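Local structure of peptidase S9 prolyl oligopeptidase catalytic domain-containing protein (Pyrococcus horikoshii, 4HXF) at residues P235-Y247 against N419-E431. The protein is a self-compartmentalizing hexameric serine protease of the acylaminoacyl peptidase type, probably cleaving peptides with an alpha/beta-hydrolase domain that is joined to a beta-propeller. Sequence-based numbering, arbitrary orientation.
Sequences PEKKYVSEHDKIY and NGYSEDFALRVLE. With MG (magnesium ion), chain D; MG (magnesium ion), chain C.
Glu423 OE2 accepts from two donors, a backbone N-H of the facing loop and a water. His243 N donates to Glu423 OE2 at 2.8 Å, bent to 146° at the hydrogen. Water 3 donates to the same oxygen and also to His243 O. The contact joins a loop of the beta-propeller, leading into strand 245-249, to the short helix 423-427 of the alpha/beta-hydrolase domain. Glu423 reaches across because CG lies anti to its backbone N (chi1 -178°) and the chain runs on extended.

The His243 ring and the Glu423 side chain lie alongside each other and run antiparallel. Glu423 CA sits over one face of the His243 ring, a CH-pi contact 3.8 Å from the ring centroid. At the ring edge, His243 NE2 donates nearly straight to Tyr421 O, at 2.7 Å. The other ring nitrogen, ND1, bonds to Lys389, so both nitrogens are held and the ring rotation is fixed.

Asp244 CB points away from the helix, and Asp244 OD2 binds a magnesium ion at 2.1 Å. Glu263 shares this ion and accepts from Asn419 ND2, linking the metal site to segment 419-431. Water 1, a ligand of the magnesium, donates to Val240 O and Glu242 O and ties the turn 239-242 to the ion.

Farther along, the packing is mostly apolar. Leu427 CD2 rests 3.7 Å from Ser241 CB, while Ser241 OG bonds to Glu510 of helix 504-511. Leu430 meets the Tyr239 ring obliquely, its CD1 lying 3.5 Å from Tyr239 CD1.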
loop_
_atom_site.group_PDB
_atom_site.type_symbol
_atom_site.label_atom_id
_atom_site.label_comp_id
_atom_site.label_asym_id
_atom_site.label_seq_id
_atom_site.Cartn_x
_atom_site.Cartn_y
_atom_site.Cartn_z
ATOM N N PRO A 235 -7.922 2.500 57.818
ATOM C CA PRO A 235 -9.185 3.276 57.853
ATOM C C PRO A 235 -8.931 4.750 57.639
ATOM O O PRO A 235 -9.728 5.435 56.971
ATOM C CB PRO A 235 -9.744 3.032 59.315
ATOM C CG PRO A 235 -9.360 1.597 59.559
ATOM C CD PRO A 235 -7.943 1.474 58.895
ATOM N N GLU A 236 -7.852 5.289 58.220
ATOM C CA GLU A 236 -7.504 6.700 57.974
ATOM C C GLU A 236 -6.015 6.855 58.093
ATOM O O GLU A 236 -5.422 6.569 59.121
ATOM C CB GLU A 236 -8.210 7.656 58.969
ATOM C CG GLU A 236 -8.043 9.159 58.743
ATOM C CD GLU A 236 -8.901 9.920 59.789
ATOM O OE1 GLU A 236 -8.351 10.189 60.856
ATOM O OE2 GLU A 236 -10.136 10.117 59.585
ATOM N N LYS A 237 -5.404 7.350 57.047
ATOM C CA LYS A 237 -3.946 7.668 57.020
ATOM C C LYS A 237 -3.759 9.117 57.248
ATOM O O LYS A 237 -4.524 9.953 56.754
ATOM C CB LYS A 237 -3.353 7.357 55.618
ATOM C CG LYS A 237 -3.108 5.881 55.437
ATOM C CD LYS A 237 -2.401 5.739 54.100
ATOM C CE LYS A 237 -1.804 4.454 53.821
ATOM N NZ LYS A 237 -1.182 4.402 52.471
ATOM N N LYS A 238 -2.812 9.485 58.098
ATOM C CA LYS A 238 -2.284 10.854 58.040
ATOM C C LYS A 238 -1.297 11.102 56.952
ATOM O O LYS A 238 -1.170 12.224 56.440
ATOM C CB LYS A 238 -1.627 11.237 59.369
ATOM C CG LYS A 238 -2.647 11.195 60.508
ATOM C CD LYS A 238 -2.083 11.752 61.767
ATOM C CE LYS A 238 -3.273 11.605 62.764
ATOM N NZ LYS A 238 -3.117 12.384 64.008
ATOM N N TYR A 239 -0.468 10.070 56.643
ATOM C CA TYR A 239 0.503 10.162 55.535
ATOM C C TYR A 239 0.283 9.031 54.558
ATOM O O TYR A 239 0.068 7.881 55.061
ATOM C CB TYR A 239 1.926 9.979 56.100
ATOM C CG TYR A 239 2.176 11.025 57.229
ATOM C CD1 TYR A 239 2.429 12.318 56.922
ATOM C CD2 TYR A 239 2.066 10.674 58.560
ATOM C CE1 TYR A 239 2.613 13.311 57.905
ATOM C CE2 TYR A 239 2.266 11.599 59.571
ATOM C CZ TYR A 239 2.489 12.920 59.231
ATOM O OH TYR A 239 2.635 13.912 60.223
ATOM N N VAL A 240 0.423 9.289 53.279
ATOM C CA VAL A 240 0.268 8.250 52.278
ATOM C C VAL A 240 1.371 7.237 52.510
ATOM O O VAL A 240 1.235 6.031 52.269
ATOM C CB VAL A 240 0.363 8.905 50.892
ATOM C CG1 VAL A 240 0.436 7.854 49.829
ATOM C CG2 VAL A 240 -0.907 9.784 50.667
ATOM N N SER A 241 2.514 7.732 53.008
ATOM C CA SER A 241 3.706 6.858 53.310
ATOM C C SER A 241 3.535 5.860 54.453
ATOM O O SER A 241 4.449 5.036 54.655
ATOM C CB SER A 241 4.942 7.707 53.556
ATOM O OG SER A 241 5.206 8.600 52.388
ATOM N N GLU A 242 2.478 5.974 55.246
ATOM C CA GLU A 242 2.168 4.965 56.270
ATOM C C GLU A 242 2.058 3.594 55.639
ATOM O O GLU A 242 1.646 3.509 54.469
ATOM C CB GLU A 242 0.877 5.322 57.060
ATOM C CG GLU A 242 0.993 6.454 58.018
ATOM C CD GLU A 242 -0.453 6.774 58.509
ATOM O OE1 GLU A 242 -1.178 5.830 58.936
ATOM O OE2 GLU A 242 -0.686 7.907 58.665
ATOM N N HIS A 243 2.376 2.533 56.398
ATOM C CA HIS A 243 2.284 1.214 55.885
ATOM C C HIS A 243 0.871 0.874 55.537
ATOM O O HIS A 243 0.023 0.865 56.465
ATOM C CB HIS A 243 2.860 0.224 56.874
ATOM C CG HIS A 243 4.399 0.182 56.959
ATOM N ND1 HIS A 243 5.260 0.723 55.999
ATOM C CD2 HIS A 243 5.202 -0.355 57.942
ATOM C CE1 HIS A 243 6.526 0.440 56.364
ATOM N NE2 HIS A 243 6.503 -0.226 57.550
ATOM N N ASP A 244 0.640 0.462 54.309
ATOM C CA ASP A 244 -0.650 -0.186 53.948
ATOM C C ASP A 244 -0.830 -1.524 54.514
ATOM O O ASP A 244 0.097 -2.349 54.541
ATOM C CB ASP A 244 -0.804 -0.228 52.456
ATOM C CG ASP A 244 -0.983 1.155 51.894
ATOM O OD1 ASP A 244 -1.956 1.827 52.191
ATOM O OD2 ASP A 244 -0.051 1.732 51.304
ATOM N N LYS A 245 -2.000 -1.719 55.087
ATOM C CA LYS A 245 -2.379 -2.983 55.672
ATOM C C LYS A 245 -3.606 -3.586 54.949
ATOM O O LYS A 245 -4.037 -3.150 53.921
ATOM C CB LYS A 245 -2.738 -2.783 57.147
ATOM C CG LYS A 245 -1.684 -2.105 58.022
ATOM C CD LYS A 245 -0.328 -2.857 58.111
ATOM C CE LYS A 245 0.645 -2.135 59.110
ATOM N NZ LYS A 245 0.301 -2.288 60.584
ATOM N N ILE A 246 -4.075 -4.698 55.412
ATOM C CA ILE A 246 -5.263 -5.353 54.838
ATOM C C ILE A 246 -6.302 -5.661 55.967
ATOM O O ILE A 246 -5.967 -5.942 57.143
ATOM C CB ILE A 246 -4.901 -6.655 54.056
ATOM C CG1 ILE A 246 -4.118 -7.587 54.957
ATOM C CG2 ILE A 246 -4.289 -6.248 52.718
ATOM C CD1 ILE A 246 -3.613 -8.831 54.210
ATOM N N TYR A 247 -7.568 -5.619 55.583
ATOM C CA TYR A 247 -8.722 -5.759 56.419
ATOM C C TYR A 247 -9.778 -6.599 55.694
ATOM O O TYR A 247 -9.871 -6.545 54.445
ATOM C CB TYR A 247 -9.381 -4.406 56.698
ATOM C CG TYR A 247 -8.459 -3.401 57.291
ATOM C CD1 TYR A 247 -8.440 -3.221 58.633
ATOM C CD2 TYR A 247 -7.617 -2.662 56.520
ATOM C CE1 TYR A 247 -7.528 -2.342 59.208
ATOM C CE2 TYR A 247 -6.754 -1.781 57.040
ATOM C CZ TYR A 247 -6.682 -1.648 58.408
ATOM O OH TYR A 247 -5.769 -0.760 58.921
ATOM N N ASN A 419 11.194 1.390 52.478
ATOM C CA ASN A 419 10.299 0.283 52.873
ATOM C C ASN A 419 11.033 -0.882 53.446
ATOM O O ASN A 419 12.237 -1.012 53.305
ATOM C CB ASN A 419 9.466 -0.188 51.648
ATOM C CG ASN A 419 8.041 -0.569 52.031
ATOM O OD1 ASN A 419 7.743 -0.835 53.204
ATOM N ND2 ASN A 419 7.137 -0.507 51.048
ATOM N N GLY A 420 10.309 -1.731 54.183
ATOM C CA GLY A 420 10.821 -2.958 54.693
ATOM C C GLY A 420 11.129 -3.050 56.164
ATOM O O GLY A 420 11.554 -4.092 56.693
ATOM N N TYR A 421 10.847 -1.970 56.882
ATOM C CA TYR A 421 11.167 -1.799 58.258
ATOM C C TYR A 421 9.917 -1.255 58.952
ATOM O O TYR A 421 8.808 -1.397 58.471
ATOM C CB TYR A 421 12.376 -0.846 58.340
ATOM C CG TYR A 421 13.532 -1.417 57.544
ATOM C CD1 TYR A 421 13.683 -1.094 56.204
ATOM C CD2 TYR A 421 14.457 -2.264 58.098
ATOM C CE1 TYR A 421 14.646 -1.698 55.434
ATOM C CE2 TYR A 421 15.474 -2.835 57.297
ATOM C CZ TYR A 421 15.581 -2.479 55.983
ATOM O OH TYR A 421 16.550 -3.110 55.243
ATOM N N SER A 422 10.090 -0.676 60.130
ATOM C CA SER A 422 8.985 -0.106 60.846
ATOM C C SER A 422 8.397 1.036 60.070
ATOM O O SER A 422 9.026 1.714 59.183
ATOM C CB SER A 422 9.341 0.432 62.240
ATOM O OG SER A 422 10.232 1.549 62.182
ATOM N N GLU A 423 7.142 1.340 60.361
ATOM C CA GLU A 423 6.500 2.508 59.819
ATOM C C GLU A 423 7.272 3.805 60.165
ATOM O O GLU A 423 7.515 4.653 59.339
ATOM C CB GLU A 423 5.049 2.647 60.290
ATOM C CG GLU A 423 4.364 3.841 59.678
ATOM C CD GLU A 423 2.875 3.787 59.903
ATOM O OE1 GLU A 423 2.418 4.228 60.944
ATOM O OE2 GLU A 423 2.161 3.115 59.143
ATOM N N ASP A 424 7.637 3.939 61.429
ATOM C CA ASP A 424 8.369 5.120 61.904
ATOM C C ASP A 424 9.651 5.278 61.070
ATOM O O ASP A 424 10.076 6.396 60.771
ATOM C CB ASP A 424 8.710 5.077 63.409
ATOM C CG ASP A 424 7.485 5.242 64.298
ATOM O OD1 ASP A 424 6.435 5.622 63.717
ATOM O OD2 ASP A 424 7.586 5.102 65.547
ATOM N N PHE A 425 10.327 4.173 60.753
ATOM C CA PHE A 425 11.587 4.243 59.928
ATOM C C PHE A 425 11.322 4.841 58.584
ATOM O O PHE A 425 12.108 5.700 58.074
ATOM C CB PHE A 425 12.155 2.828 59.797
ATOM C CG PHE A 425 13.436 2.727 58.982
ATOM C CD1 PHE A 425 14.643 2.796 59.615
ATOM C CD2 PHE A 425 13.413 2.417 57.661
ATOM C CE1 PHE A 425 15.848 2.668 58.916
ATOM C CE2 PHE A 425 14.589 2.216 57.007
ATOM C CZ PHE A 425 15.775 2.335 57.606
ATOM N N ALA A 426 10.177 4.435 57.975
ATOM C CA ALA A 426 9.760 5.084 56.716
ATOM C C ALA A 426 9.436 6.548 56.817
ATOM O O ALA A 426 9.820 7.360 55.982
ATOM C CB ALA A 426 8.572 4.336 56.124
ATOM N N LEU A 427 8.779 6.929 57.886
ATOM C CA LEU A 427 8.312 8.306 58.054
ATOM C C LEU A 427 9.402 9.279 58.455
ATOM O O LEU A 427 9.233 10.492 58.340
ATOM C CB LEU A 427 7.171 8.353 59.046
ATOM C CG LEU A 427 5.920 7.547 58.594
ATOM C CD1 LEU A 427 4.805 7.663 59.622
ATOM C CD2 LEU A 427 5.371 7.967 57.183
ATOM N N ARG A 428 10.527 8.739 58.868
ATOM C CA ARG A 428 11.642 9.631 59.269
ATOM C C ARG A 428 12.097 10.602 58.166
ATOM O O ARG A 428 12.710 11.614 58.532
ATOM C CB ARG A 428 12.910 8.793 59.673
ATOM C CG ARG A 428 12.773 8.266 61.055
ATOM C CD ARG A 428 13.869 7.344 61.407
ATOM N NE ARG A 428 13.901 6.773 62.779
ATOM C CZ ARG A 428 14.593 7.287 63.792
ATOM N NH1 ARG A 428 15.234 8.448 63.726
ATOM N NH2 ARG A 428 14.630 6.651 64.902
ATOM N N VAL A 429 11.938 10.233 56.902
ATOM C CA VAL A 429 12.446 10.997 55.765
ATOM C C VAL A 429 11.594 12.235 55.518
ATOM O O VAL A 429 12.046 13.157 54.858
ATOM C CB VAL A 429 12.634 10.135 54.467
ATOM C CG1 VAL A 429 11.237 9.756 53.892
ATOM C CG2 VAL A 429 13.510 10.897 53.442
ATOM N N LEU A 430 10.322 12.223 56.011
ATOM C CA LEU A 430 9.375 13.317 55.592
ATOM C C LEU A 430 9.929 14.678 56.168
ATOM O O LEU A 430 10.353 14.791 57.330
ATOM C CB LEU A 430 7.971 13.063 56.146
ATOM C CG LEU A 430 7.277 11.732 55.692
ATOM C CD1 LEU A 430 5.837 11.779 56.176
ATOM C CD2 LEU A 430 7.390 11.473 54.204
ATOM N N GLU A 431 10.007 15.640 55.250
ATOM C CA GLU A 431 10.560 16.965 55.468
ATOM C C GLU A 431 12.062 16.944 55.706
ATOM O O GLU A 431 12.628 17.956 56.085
ATOM C CB GLU A 431 9.840 17.786 56.613
ATOM C CG GLU A 431 8.333 17.888 56.384
ATOM C CD GLU A 431 7.705 18.822 57.410
ATOM O OE1 GLU A 431 7.055 18.274 58.316
ATOM O OE2 GLU A 431 7.953 20.057 57.407
HETATM MG MG MG D . 1.962 1.903 50.692
HETATM MG MG MG C . 4.419 5.744 64.368
HETATM O O HOH W 1 2.269 3.566 51.886
HETATM O O HOH W 2 -0.206 4.335 61.176
HETATM O O HOH W 3 0.108 1.506 59.110
HETATM O O HOH W 4 3.635 6.088 62.474
HETATM O O HOH W 5 4.323 3.679 64.111
HETATM O O HOH W 6 3.908 2.013 49.993
HETATM O O HOH W 7 1.280 3.288 49.176
#